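Local coordinates for protein DNA helicase RecQ (PDB 2RHF) that probably couples ATP hydrolysis to 3'-5' unwinding of duplex DNA, the fragment here being its C-terminal HRDC domain, a small helical bundle, at residues D6-L11 with A37-Q42; E13-L18 with V28-A33; N32-A37 with P53-K58; Q42-A47 with D69-V74. One frame throughout, in Å; residues are numbered along the deposited sequence.

Interaction 1. Residues D6-L11 with A37-Q42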
loop_
_atom_site.group_PDB
_atom_site.type_symbol
_atom_site.label_atom_id
_atom_site.label_comp_id
_atom_site.label_asym_id
_atom_site.label_seq_id
_atom_site.Cartn_x
_atom_site.Cartn_y
_atom_site.Cartn_z
ATOM N N ASP A 6 1.077 6.479 11.173
ATOM C CA ASP A 6 2.366 5.889 10.838
ATOM C C ASP A 6 2.265 5.001 9.603
ATOM O O ASP A 6 3.115 5.060 8.719
ATOM C CB ASP A 6 2.928 5.111 12.028
ATOM C CG ASP A 6 3.370 6.020 13.168
ATOM O OD1 ASP A 6 3.468 7.254 12.960
ATOM O OD2 ASP A 6 3.618 5.487 14.270
ATOM N N LEU A 7 1.225 4.177 9.540
ATOM C CA LEU A 7 0.988 3.333 8.369
ATOM C C LEU A 7 0.742 4.188 7.140
ATOM O O LEU A 7 1.281 3.909 6.061
ATOM C CB LEU A 7 -0.199 2.412 8.625
ATOM C CG LEU A 7 0.067 1.280 9.616
ATOM C CD1 LEU A 7 -1.241 0.671 10.104
ATOM C CD2 LEU A 7 0.962 0.212 8.986
ATOM N N SER A 8 -0.079 5.225 7.295
ATOM C CA SER A 8 -0.418 6.093 6.175
ATOM C C SER A 8 0.820 6.792 5.618
ATOM O O SER A 8 0.971 6.898 4.406
ATOM C CB SER A 8 -1.463 7.124 6.596
ATOM O OG SER A 8 -2.680 6.494 6.960
ATOM N N GLU A 9 1.704 7.237 6.509
ATOM C CA GLU A 9 2.954 7.866 6.087
ATOM C C GLU A 9 3.834 6.891 5.303
ATOM O O GLU A 9 4.370 7.249 4.254
ATOM C CB GLU A 9 3.743 8.418 7.288
ATOM C CG GLU A 9 5.171 8.894 6.895
ATOM C CD GLU A 9 6.055 9.314 8.076
ATOM O OE1 GLU A 9 5.520 9.598 9.165
ATOM O OE2 GLU A 9 7.304 9.378 7.906
ATOM N N ALA A 10 3.994 5.666 5.813
ATOM C CA ALA A 10 4.812 4.678 5.115
ATOM C C ALA A 10 4.225 4.375 3.750
ATOM O O ALA A 10 4.961 4.231 2.773
ATOM C CB ALA A 10 4.942 3.420 5.932
ATOM N N LEU A 11 2.902 4.284 3.669
ATOM C CA LEU A 11 2.270 4.010 2.392
ATOM C C LEU A 11 2.429 5.176 1.407
ATOM O O LEU A 11 2.622 4.950 0.214
ATOM C CB LEU A 11 0.811 3.641 2.591
ATOM C CG LEU A 11 0.605 2.290 3.283
ATOM C CD1 LEU A 11 -0.810 2.204 3.827
ATOM C CD2 LEU A 11 0.912 1.119 2.351
ATOM N N ALA A 37 -7.699 2.448 3.026
ATOM C CA ALA A 37 -8.136 1.084 3.285
ATOM C C ALA A 37 -6.956 0.193 3.691
ATOM O O ALA A 37 -7.092 -0.655 4.575
ATOM C CB ALA A 37 -8.862 0.525 2.065
ATOM N N LEU A 38 -5.802 0.377 3.059
ATOM C CA LEU A 38 -4.600 -0.357 3.444
ATOM C C LEU A 38 -4.198 -0.060 4.874
ATOM O O LEU A 38 -3.872 -0.965 5.645
ATOM C CB LEU A 38 -3.451 -0.052 2.482
ATOM C CG LEU A 38 -3.592 -0.600 1.061
ATOM C CD1 LEU A 38 -2.569 0.019 0.130
ATOM C CD2 LEU A 38 -3.490 -2.144 1.053
ATOM N N ALA A 39 -4.228 1.216 5.244
ATOM C CA ALA A 39 -3.842 1.616 6.590
ATOM C C ALA A 39 -4.825 1.100 7.635
ATOM O O ALA A 39 -4.415 0.699 8.723
ATOM C CB ALA A 39 -3.701 3.130 6.685
ATOM N N ALA A 40 -6.115 1.105 7.304
ATOM C CA ALA A 40 -7.151 0.664 8.233
ATOM C C ALA A 40 -7.162 -0.850 8.377
ATOM O O ALA A 40 -7.275 -1.368 9.486
ATOM C CB ALA A 40 -8.524 1.166 7.767
ATOM N N ARG A 41 -7.068 -1.557 7.259
ATOM C CA ARG A 41 -7.201 -3.016 7.259
ATOM C C ARG A 41 -5.905 -3.731 7.616
ATOM O O ARG A 41 -5.933 -4.883 8.046
ATOM C CB ARG A 41 -7.714 -3.505 5.908
ATOM C CG ARG A 41 -9.137 -2.999 5.567
ATOM C CD ARG A 41 -9.554 -3.403 4.173
ATOM N NE ARG A 41 -9.702 -4.851 4.094
ATOM C CZ ARG A 41 -10.811 -5.525 4.394
ATOM N NH1 ARG A 41 -11.914 -4.885 4.769
ATOM N NH2 ARG A 41 -10.818 -6.843 4.321
ATOM N N GLN A 42 -4.771 -3.060 7.431
ATOM C CA GLN A 42 -3.462 -3.641 7.739
ATOM C C GLN A 42 -3.316 -5.071 7.186
ATOM O O GLN A 42 -2.971 -5.989 7.929
ATOM C CB GLN A 42 -3.242 -3.693 9.267
ATOM C CG GLN A 42 -3.169 -2.377 10.055
ATOM C CD GLN A 42 -2.852 -2.630 11.575
ATOM O OE1 GLN A 42 -2.485 -3.748 11.962
ATOM N NE2 GLN A 42 -2.988 -1.607 12.389
#

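Interaction 2. Residues E13-L18 with V28-A33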
loop_
_atom_site.group_PDB
_atom_site.type_symbol
_atom_site.label_atom_id
_atom_site.label_comp_id
_atom_site.label_asym_id
_atom_site.label_seq_id
_atom_site.Cartn_x
_atom_site.Cartn_y
_atom_site.Cartn_z
ATOM N N GLU A 13 5.036 7.193 1.459
ATOM C CA GLU A 13 6.450 7.090 1.103
ATOM C C GLU A 13 6.659 5.999 0.064
ATOM O O GLU A 13 7.400 6.181 -0.907
ATOM C CB GLU A 13 7.289 6.834 2.358
ATOM C CG GLU A 13 7.346 8.076 3.255
ATOM C CD GLU A 13 7.851 7.823 4.670
ATOM O OE1 GLU A 13 7.969 6.659 5.104
ATOM O OE2 GLU A 13 8.113 8.826 5.372
ATOM N N LEU A 14 6.003 4.861 0.251
ATOM C CA LEU A 14 6.072 3.783 -0.731
ATOM C C LEU A 14 5.521 4.263 -2.069
ATOM O O LEU A 14 6.125 4.034 -3.130
ATOM C CB LEU A 14 5.296 2.567 -0.260
ATOM C CG LEU A 14 5.143 1.475 -1.323
ATOM C CD1 LEU A 14 6.489 0.916 -1.784
ATOM C CD2 LEU A 14 4.256 0.374 -0.820
ATOM N N ARG A 15 4.366 4.913 -2.040
ATOM C CA ARG A 15 3.749 5.382 -3.273
ATOM C C ARG A 15 4.701 6.309 -4.048
ATOM O O ARG A 15 4.819 6.188 -5.269
ATOM C CB ARG A 15 2.409 6.041 -2.976
ATOM C CG ARG A 15 1.645 6.475 -4.237
ATOM C CD ARG A 15 0.206 6.804 -3.944
ATOM N NE ARG A 15 0.080 7.957 -3.054
ATOM C CZ ARG A 15 -1.081 8.428 -2.608
ATOM N NH1 ARG A 15 -2.227 7.855 -2.977
ATOM N NH2 ARG A 15 -1.103 9.473 -1.812
ATOM N N ARG A 16 5.417 7.187 -3.340
ATOM C CA ARG A 16 6.409 8.051 -4.001
ATOM C C ARG A 16 7.547 7.263 -4.643
ATOM O O ARG A 16 7.999 7.617 -5.730
ATOM C CB ARG A 16 6.940 9.109 -3.045
ATOM C CG ARG A 16 5.916 10.145 -2.653
ATOM C CD ARG A 16 6.446 11.073 -1.553
ATOM N NE ARG A 16 5.339 11.708 -0.834
ATOM C CZ ARG A 16 5.173 11.689 0.486
ATOM N NH1 ARG A 16 6.064 11.093 1.284
ATOM N NH2 ARG A 16 4.122 12.297 1.018
ATOM N N GLU A 17 8.002 6.192 -3.984
ATOM C CA GLU A 17 9.026 5.323 -4.582
ATOM C C GLU A 17 8.504 4.687 -5.860
ATOM O O GLU A 17 9.197 4.643 -6.882
ATOM C CB GLU A 17 9.450 4.223 -3.611
ATOM C CG GLU A 17 10.124 4.743 -2.364
ATOM C CD GLU A 17 10.451 3.662 -1.342
ATOM O OE1 GLU A 17 10.032 2.494 -1.503
ATOM O OE2 GLU A 17 11.150 4.008 -0.358
ATOM N N LEU A 18 7.279 4.169 -5.802
ATOM C CA LEU A 18 6.682 3.506 -6.950
ATOM C C LEU A 18 6.449 4.476 -8.105
ATOM O O LEU A 18 6.646 4.130 -9.268
ATOM C CB LEU A 18 5.386 2.810 -6.547
ATOM C CG LEU A 18 5.554 1.675 -5.521
ATOM C CD1 LEU A 18 4.197 1.189 -5.071
ATOM C CD2 LEU A 18 6.400 0.519 -6.055
ATOM N N VAL A 28 -2.416 6.816 -10.270
ATOM C CA VAL A 28 -2.275 5.590 -11.040
ATOM C C VAL A 28 -1.589 4.484 -10.228
ATOM O O VAL A 28 -1.898 3.313 -10.416
ATOM C CB VAL A 28 -1.548 5.870 -12.374
ATOM C CG1 VAL A 28 -1.092 4.592 -13.065
ATOM C CG2 VAL A 28 -2.464 6.668 -13.299
ATOM N N VAL A 29 -0.686 4.850 -9.319
ATOM C CA VAL A 29 -0.059 3.864 -8.433
ATOM C C VAL A 29 -1.117 3.250 -7.498
ATOM O O VAL A 29 -1.385 2.061 -7.575
ATOM C CB VAL A 29 1.170 4.454 -7.703
ATOM C CG1 VAL A 29 1.692 3.476 -6.652
ATOM C CG2 VAL A 29 2.262 4.770 -8.726
ATOM N N PHE A 30 -1.699 4.056 -6.617
ATOM C CA PHE A 30 -2.931 3.699 -5.914
ATOM C C PHE A 30 -3.534 4.937 -5.292
ATOM O O PHE A 30 -2.824 5.850 -4.890
ATOM C CB PHE A 30 -2.781 2.525 -4.903
ATOM C CG PHE A 30 -1.683 2.688 -3.871
ATOM C CD1 PHE A 30 -1.895 3.432 -2.713
ATOM C CD2 PHE A 30 -0.468 2.032 -4.028
ATOM C CE1 PHE A 30 -0.906 3.542 -1.746
ATOM C CE2 PHE A 30 0.533 2.131 -3.050
ATOM C CZ PHE A 30 0.314 2.898 -1.920
ATOM N N THR A 31 -4.856 4.975 -5.216
ATOM C CA THR A 31 -5.544 6.188 -4.816
ATOM C C THR A 31 -5.526 6.381 -3.301
ATOM O O THR A 31 -5.188 5.460 -2.539
ATOM C CB THR A 31 -6.989 6.167 -5.278
ATOM O OG1 THR A 31 -7.712 5.244 -4.461
ATOM C CG2 THR A 31 -7.099 5.757 -6.758
ATOM N N ASN A 32 -5.929 7.570 -2.852
ATOM C CA ASN A 32 -6.019 7.816 -1.433
ATOM C C ASN A 32 -7.049 6.946 -0.733
ATOM O O ASN A 32 -6.823 6.533 0.397
ATOM C CB ASN A 32 -6.292 9.282 -1.131
ATOM C CG ASN A 32 -5.035 10.132 -1.175
ATOM O OD1 ASN A 32 -3.978 9.693 -1.630
ATOM N ND2 ASN A 32 -5.150 11.362 -0.718
ATOM N N ALA A 33 -8.174 6.641 -1.381
ATOM C CA ALA A 33 -9.149 5.736 -0.758
ATOM C C ALA A 33 -8.518 4.363 -0.545
ATOM O O ALA A 33 -8.731 3.719 0.487
ATOM C CB ALA A 33 -10.414 5.625 -1.595
#

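Interaction 3. Residues N32-A37 with P53-K58. With PO4 (phosphate ion), chain B.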
loop_
_atom_site.group_PDB
_atom_site.type_symbol
_atom_site.label_atom_id
_atom_site.label_comp_id
_atom_site.label_asym_id
_atom_site.label_seq_id
_atom_site.Cartn_x
_atom_site.Cartn_y
_atom_site.Cartn_z
ATOM N N ASN A 32 -5.929 7.570 -2.852
ATOM C CA ASN A 32 -6.019 7.816 -1.433
ATOM C C ASN A 32 -7.049 6.946 -0.733
ATOM O O ASN A 32 -6.823 6.533 0.397
ATOM C CB ASN A 32 -6.292 9.282 -1.131
ATOM C CG ASN A 32 -5.035 10.132 -1.175
ATOM O OD1 ASN A 32 -3.978 9.693 -1.630
ATOM N ND2 ASN A 32 -5.150 11.362 -0.718
ATOM N N ALA A 33 -8.174 6.641 -1.381
ATOM C CA ALA A 33 -9.149 5.736 -0.758
ATOM C C ALA A 33 -8.518 4.363 -0.545
ATOM O O ALA A 33 -8.731 3.719 0.487
ATOM C CB ALA A 33 -10.414 5.625 -1.595
ATOM N N THR A 34 -7.741 3.907 -1.520
ATOM C CA THR A 34 -7.052 2.620 -1.394
ATOM C C THR A 34 -5.997 2.683 -0.275
ATOM O O THR A 34 -5.904 1.759 0.546
ATOM C CB THR A 34 -6.431 2.219 -2.725
ATOM O OG1 THR A 34 -7.471 2.062 -3.699
ATOM C CG2 THR A 34 -5.654 0.916 -2.586
ATOM N N LEU A 35 -5.234 3.771 -0.232
ATOM C CA LEU A 35 -4.242 3.986 0.809
ATOM C C LEU A 35 -4.879 3.920 2.196
ATOM O O LEU A 35 -4.370 3.231 3.101
ATOM C CB LEU A 35 -3.539 5.316 0.573
ATOM C CG LEU A 35 -2.292 5.605 1.408
ATOM C CD1 LEU A 35 -1.410 6.593 0.690
ATOM C CD2 LEU A 35 -2.646 6.121 2.789
ATOM N N GLU A 36 -6.021 4.581 2.360
ATOM C CA GLU A 36 -6.720 4.580 3.622
ATOM C C GLU A 36 -7.211 3.204 4.001
ATOM O O GLU A 36 -7.154 2.833 5.167
ATOM C CB GLU A 36 -7.858 5.576 3.588
ATOM C CG GLU A 36 -7.332 6.999 3.727
ATOM C CD GLU A 36 -8.152 8.041 3.041
ATOM O OE1 GLU A 36 -9.342 7.801 2.728
ATOM O OE2 GLU A 36 -7.588 9.120 2.813
ATOM N N ALA A 37 -7.699 2.448 3.026
ATOM C CA ALA A 37 -8.136 1.084 3.285
ATOM C C ALA A 37 -6.956 0.193 3.691
ATOM O O ALA A 37 -7.092 -0.655 4.575
ATOM C CB ALA A 37 -8.862 0.525 2.065
ATOM N N PRO A 53 -10.524 -2.729 -0.961
ATOM C CA PRO A 53 -11.225 -2.007 -2.029
ATOM C C PRO A 53 -10.312 -1.103 -2.852
ATOM O O PRO A 53 -9.484 -0.369 -2.303
ATOM C CB PRO A 53 -12.261 -1.162 -1.270
ATOM C CG PRO A 53 -12.463 -1.854 0.012
ATOM C CD PRO A 53 -11.139 -2.476 0.360
ATOM N N GLY A 54 -10.468 -1.163 -4.168
ATOM C CA GLY A 54 -9.804 -0.238 -5.058
ATOM C C GLY A 54 -8.397 -0.613 -5.463
ATOM O O GLY A 54 -7.816 0.039 -6.327
ATOM N N LEU A 55 -7.826 -1.657 -4.846
ATOM C CA LEU A 55 -6.453 -2.032 -5.160
ATOM C C LEU A 55 -6.358 -2.822 -6.463
ATOM O O LEU A 55 -5.763 -2.360 -7.415
ATOM C CB LEU A 55 -5.792 -2.770 -3.987
ATOM C CG LEU A 55 -4.314 -3.105 -4.157
ATOM C CD1 LEU A 55 -3.475 -1.855 -4.355
ATOM C CD2 LEU A 55 -3.828 -3.892 -2.963
ATOM N N GLY A 56 -6.969 -4.005 -6.503
ATOM C CA GLY A 56 -7.072 -4.792 -7.743
ATOM C C GLY A 56 -5.886 -5.690 -8.017
ATOM O O GLY A 56 -4.796 -5.488 -7.477
ATOM N N GLU A 57 -6.093 -6.679 -8.883
ATOM C CA GLU A 57 -5.088 -7.705 -9.118
ATOM C C GLU A 57 -3.801 -7.210 -9.774
ATOM O O GLU A 57 -2.709 -7.681 -9.433
ATOM C CB GLU A 57 -5.666 -8.875 -9.914
ATOM C CG GLU A 57 -4.675 -10.020 -10.118
ATOM C CD GLU A 57 -4.236 -10.700 -8.813
ATOM O OE1 GLU A 57 -4.826 -10.427 -7.743
ATOM O OE2 GLU A 57 -3.294 -11.519 -8.865
ATOM N N LYS A 58 -3.912 -6.270 -10.708
ATOM C CA LYS A 58 -2.726 -5.773 -11.381
ATOM C C LYS A 58 -1.750 -5.170 -10.361
ATOM O O LYS A 58 -0.548 -5.430 -10.405
ATOM C CB LYS A 58 -3.107 -4.749 -12.451
ATOM C CG LYS A 58 -1.960 -4.314 -13.335
ATOM C CD LYS A 58 -2.420 -3.328 -14.393
ATOM C CE LYS A 58 -1.304 -3.014 -15.360
ATOM N NZ LYS A 58 -1.792 -2.157 -16.468
HETATM P P PO4 B . -5.366 -0.020 -14.931
HETATM O O1 PO4 B . -4.365 1.045 -14.544
HETATM O O2 PO4 B . -6.612 0.626 -15.508
HETATM O O3 PO4 B . -4.803 -0.950 -15.997
HETATM O O4 PO4 B . -5.717 -0.887 -13.740
HETATM O O HOH W 1 -6.038 2.395 -6.051
#

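Interaction 4. Residues Q42-A47 with D69-V74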
loop_
_atom_site.group_PDB
_atom_site.type_symbol
_atom_site.label_atom_id
_atom_site.label_comp_id
_atom_site.label_asym_id
_atom_site.label_seq_id
_atom_site.Cartn_x
_atom_site.Cartn_y
_atom_site.Cartn_z
ATOM N N GLN A 42 -4.771 -3.060 7.431
ATOM C CA GLN A 42 -3.462 -3.641 7.739
ATOM C C GLN A 42 -3.316 -5.071 7.186
ATOM O O GLN A 42 -2.971 -5.989 7.929
ATOM C CB GLN A 42 -3.242 -3.693 9.267
ATOM C CG GLN A 42 -3.169 -2.377 10.055
ATOM C CD GLN A 42 -2.852 -2.630 11.575
ATOM O OE1 GLN A 42 -2.485 -3.748 11.962
ATOM N NE2 GLN A 42 -2.988 -1.607 12.389
ATOM N N PRO A 43 -3.517 -5.263 5.879
ATOM C CA PRO A 43 -3.325 -6.609 5.350
ATOM C C PRO A 43 -1.899 -7.098 5.571
ATOM O O PRO A 43 -0.946 -6.314 5.492
ATOM C CB PRO A 43 -3.594 -6.426 3.861
ATOM C CG PRO A 43 -3.315 -4.998 3.605
ATOM C CD PRO A 43 -3.811 -4.294 4.809
ATOM N N ARG A 44 -1.783 -8.397 5.854
ATOM C CA ARG A 44 -0.495 -9.030 6.189
ATOM C C ARG A 44 -0.173 -10.158 5.230
ATOM O O ARG A 44 0.890 -10.782 5.335
ATOM C CB ARG A 44 -0.507 -9.601 7.615
ATOM C CG ARG A 44 -1.069 -8.671 8.680
ATOM C CD ARG A 44 -0.256 -7.374 8.815
ATOM N NE ARG A 44 1.134 -7.582 9.233
ATOM C CZ ARG A 44 1.498 -7.905 10.474
ATOM N NH1 ARG A 44 0.582 -8.063 11.428
ATOM N NH2 ARG A 44 2.777 -8.062 10.759
ATOM N N THR A 45 -1.105 -10.442 4.323
ATOM C CA THR A 45 -0.991 -11.565 3.393
ATOM C C THR A 45 -1.561 -11.163 2.048
ATOM O O THR A 45 -2.322 -10.192 1.946
ATOM C CB THR A 45 -1.816 -12.790 3.861
ATOM O OG1 THR A 45 -3.212 -12.447 3.850
ATOM C CG2 THR A 45 -1.412 -13.243 5.250
ATOM N N LEU A 46 -1.259 -11.953 1.027
ATOM C CA LEU A 46 -1.872 -11.766 -0.282
ATOM C C LEU A 46 -3.380 -11.940 -0.229
ATOM O O LEU A 46 -4.114 -11.198 -0.887
ATOM C CB LEU A 46 -1.265 -12.723 -1.301
ATOM C CG LEU A 46 0.193 -12.457 -1.668
ATOM C CD1 LEU A 46 0.643 -13.489 -2.676
ATOM C CD2 LEU A 46 0.414 -11.043 -2.205
ATOM N N ALA A 47 -3.848 -12.914 0.557
ATOM C CA ALA A 47 -5.284 -13.126 0.712
ATOM C C ALA A 47 -5.981 -11.872 1.239
ATOM O O ALA A 47 -7.056 -11.495 0.772
ATOM C CB ALA A 47 -5.548 -14.304 1.636
ATOM N N ASP A 69 5.391 -5.197 2.942
ATOM C CA ASP A 69 6.649 -4.862 3.603
ATOM C C ASP A 69 6.568 -3.475 4.257
ATOM O O ASP A 69 7.089 -3.278 5.359
ATOM C CB ASP A 69 7.781 -4.975 2.564
ATOM C CG ASP A 69 9.141 -4.542 3.082
ATOM O OD1 ASP A 69 9.508 -4.858 4.241
ATOM O OD2 ASP A 69 9.868 -3.925 2.268
ATOM N N ALA A 70 5.930 -2.508 3.597
ATOM C CA ALA A 70 5.746 -1.193 4.209
ATOM C C ALA A 70 4.937 -1.307 5.514
ATOM O O ALA A 70 5.315 -0.754 6.551
ATOM C CB ALA A 70 5.069 -0.232 3.239
ATOM N N ILE A 71 3.833 -2.041 5.458
ATOM C CA ILE A 71 3.001 -2.251 6.630
ATOM C C ILE A 71 3.797 -2.953 7.739
ATOM O O ILE A 71 3.762 -2.528 8.898
ATOM C CB ILE A 71 1.736 -3.037 6.230
ATOM C CG1 ILE A 71 0.823 -2.142 5.368
ATOM C CG2 ILE A 71 0.982 -3.545 7.466
ATOM C CD1 ILE A 71 -0.253 -2.888 4.616
ATOM N N ASN A 72 4.519 -4.017 7.394
ATOM C CA ASN A 72 5.295 -4.750 8.383
ATOM C C ASN A 72 6.401 -3.933 8.997
ATOM O O ASN A 72 6.691 -4.065 10.184
ATOM C CB ASN A 72 5.856 -6.026 7.771
ATOM C CG ASN A 72 4.791 -7.070 7.575
ATOM O OD1 ASN A 72 3.856 -7.144 8.354
ATOM N ND2 ASN A 72 4.922 -7.871 6.542
ATOM N N THR A 73 7.014 -3.065 8.203
ATOM C CA THR A 73 8.083 -2.222 8.713
ATOM C C THR A 73 7.546 -1.306 9.812
ATOM O O THR A 73 8.206 -1.092 10.839
ATOM C CB THR A 73 8.753 -1.430 7.572
ATOM O OG1 THR A 73 9.368 -2.350 6.659
ATOM C CG2 THR A 73 9.836 -0.504 8.108
ATOM N N VAL A 74 6.352 -0.764 9.600
ATOM C CA VAL A 74 5.710 0.067 10.616
ATOM C C VAL A 74 5.266 -0.756 11.827
ATOM O O VAL A 74 5.512 -0.368 12.969
ATOM C CB VAL A 74 4.520 0.842 10.015
ATOM C CG1 VAL A 74 3.728 1.563 11.118
ATOM C CG2 VAL A 74 5.014 1.810 8.953
HETATM O O HOH W 2 3.276 -10.413 6.663
#

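Interaction 1. Residues D6-L11 with A37-Q42
L7 and L11 carry the contact with the same first torsion: in each, CG stands beside the backbone N and anti to the carbonyl carbon (chi1 -72° and -69°), which sends CD1 out to helix 32-41. One turn apart on helix 4-22, the two leucines place these methyls on successive parts of the opposing helix. L7 CD1 lies 3.5 Å from A39 O and 3.6 Å from Q42 CG, so it sits against the last turn of the helix, and the extended Q42 side chain crosses the leucine at about a right angle. L11 CD1 packs 3.7 Å from L38 CB and also nears the backbone N of A39. Between them A39 offers only a methyl: its CB is 4.1 Å from L7 CB, while S8 OG comes within 3.5 Å of the same A39 CB. The small residue lets the two backbones come close, with L7 CA and A39 CA 5.4 Å apart and the short axes 8.9 Å apart at 140°, an obliquely antiparallel pair. S8 OG turns back to N4 O in its own helix, and Q42 NE2 is hydrogen-bonded to S2 OG near the N-terminus. With S8 OG and Q42 NE2 bonded elsewhere, the helices are joined by van der Waals contact of leucine methyls with A39, L38 CB and the aliphatic part of Q42, a close seam inside the HRDC bundle.

Interaction 2. Residues E13-L18 with V28-A33
R15 reaches from helix 4-22 into the turn between helices 26-29 and 32-41 and grips it with three hydrogen bonds. NH1 and NH2 both donate end-on to N32 OD1, each at 2.9 Å and in the plane of the amide carbonyl; the guanidinium and amide planes are nearly coplanar, 21° apart. NH1 also donates to F30 O at 2.8 Å, a straighter bond (159°), though here the donor is tilted from the carbonyl plane. Both acceptors lie at the guanidinium edge, which fixes the rotation of the group. CG anti to the backbone N (chi1 -176°) and a near-extended chi2 carry R15 CD over one face of the F30 ring, 4.2 Å from its centroid, a CH-pi contact offset toward the rim; the bend at chi3 then turns the guanidinium toward F30 O and N32 OD1. R15 CB meets F30 CZ at 3.9 Å. Nearer the backbone than CD, R15 CG touches V29 CG1, and L18 CD1 packs on that same methyl at 3.7 Å, L18 and V29 crossing at about a right angle. T31 N-caps helix 32-41, its OG1 accepting from T34 N. L35 of that helix packs on R15 and F30, M19 touches V29, and Y63 and R66 of helix 57-76 lie against L18.

Interaction 3. Residues N32-A37 with P53-K58
A threonine-centred contact, partly buried, joins the first turns of helix 32-41 to the loop that leads into helix 57-76. T34 CB points at the loop, and its two branches divide the work. OG1, beside the backbone N (chi1 -62°), faces the loop backbone: it lies 3.5 Å from P53 O, a long, weak hydrogen bond at most, since the hydroxyl has other partners close by, and 3.3 Å from G54 O. A water bridges T34 OG1 and G54 O, 2.8 Å from the hydroxyl and donating to the carbonyl at 3.0 Å. CG2 turns to the apolar side and meets both L55 CB and L55 CD1, each at 3.9 Å, the two side chains crossing at about a right angle. One turn later in the helix, A37 CB rests 4.1 Å from P53 CD, and A37 also touches V52. L55 in turn packs on I60 and I67 of helix 57-76, which carries the contact on toward that helix.

G54 has positive phi, and its CA lies 5.4 Å from T34 CA; at G54 itself the backbone comes close to T34, with no side chain between. G56, also with positive phi, is the N-cap of helix 57-76. Just inside that helix the extended side chain of K58 donates from NZ to a phosphate oxygen, O3, at 3.3 Å; R59 binds the same ion, which probably came from the crystallisation liquor. The short loop P53-G54-L55-G56, with two positive-phi glycines between helices 46-49 and 57-76, resembles the hairpin of a helix-hairpin-helix element.

Interaction 4. Residues Q42-A47 with D69-V74
The linker between helices 32-41 and 46-49 crosses the C-terminal part of helix 57-76 here, where P43 packs on I71 and R44 reaches N72. On the buried side I71 CD1 packs against the P43 ring, 3.8 Å from P43 CD, and lies 3.6 Å from P43 O. With CG1 anti to the carbonyl carbon (chi1 -70°), the isoleucine presents CD1 to the ring, and the two side chains cross at about a right angle. On the outer side R44 folds back through bends at chi2 and chi3, bringing its guanidinium edge to N72. NE and NH2 grip the one oxygen side-on: NE to N72 OD1 is 2.9 Å and lies in the carbonyl plane, while NH2 to N72 OD1 is 2.8 Å with its donor tilted 30° from that plane. The guanidinium and amide planes stand 63° apart. The other end of the amide is used too, since N72 ND2 donates to a water that itself donates to R44 O. R44 N is hydrogen-bonded to E48 OE1, and T45 caps helix 46-49. The asparagine therefore acts as acceptor and donor at once, holding the R44 side chain directly and its carbonyl through a water, a polar grip on the outside beside the buried P43-I71 contact.

In the fold
Interactions 1 and 2 are the buried pair, both joining helix 4-22 to helix 32-41 or the turn before it, and they touch through L11 and F30. Interaction 1 is mainly apolar, with no polar pair between its segments. Interactions 3 and 4 are only partly buried and tie loops to helices: one sets the loop before helix 57-76 against helix 32-41, the other the loop after helix 32-41 against helix 57-76. Interactions 2 and 4 share an arginine-asparagine grip, buried R15 end-on and exposed R44 side-on, whereas the polar contacts of interaction 3 between its segments are weak or water-mediated. L35, on the helix segment of interaction 3, packs against residues of interactions 1 and 2; interaction 4 adjoins both of these.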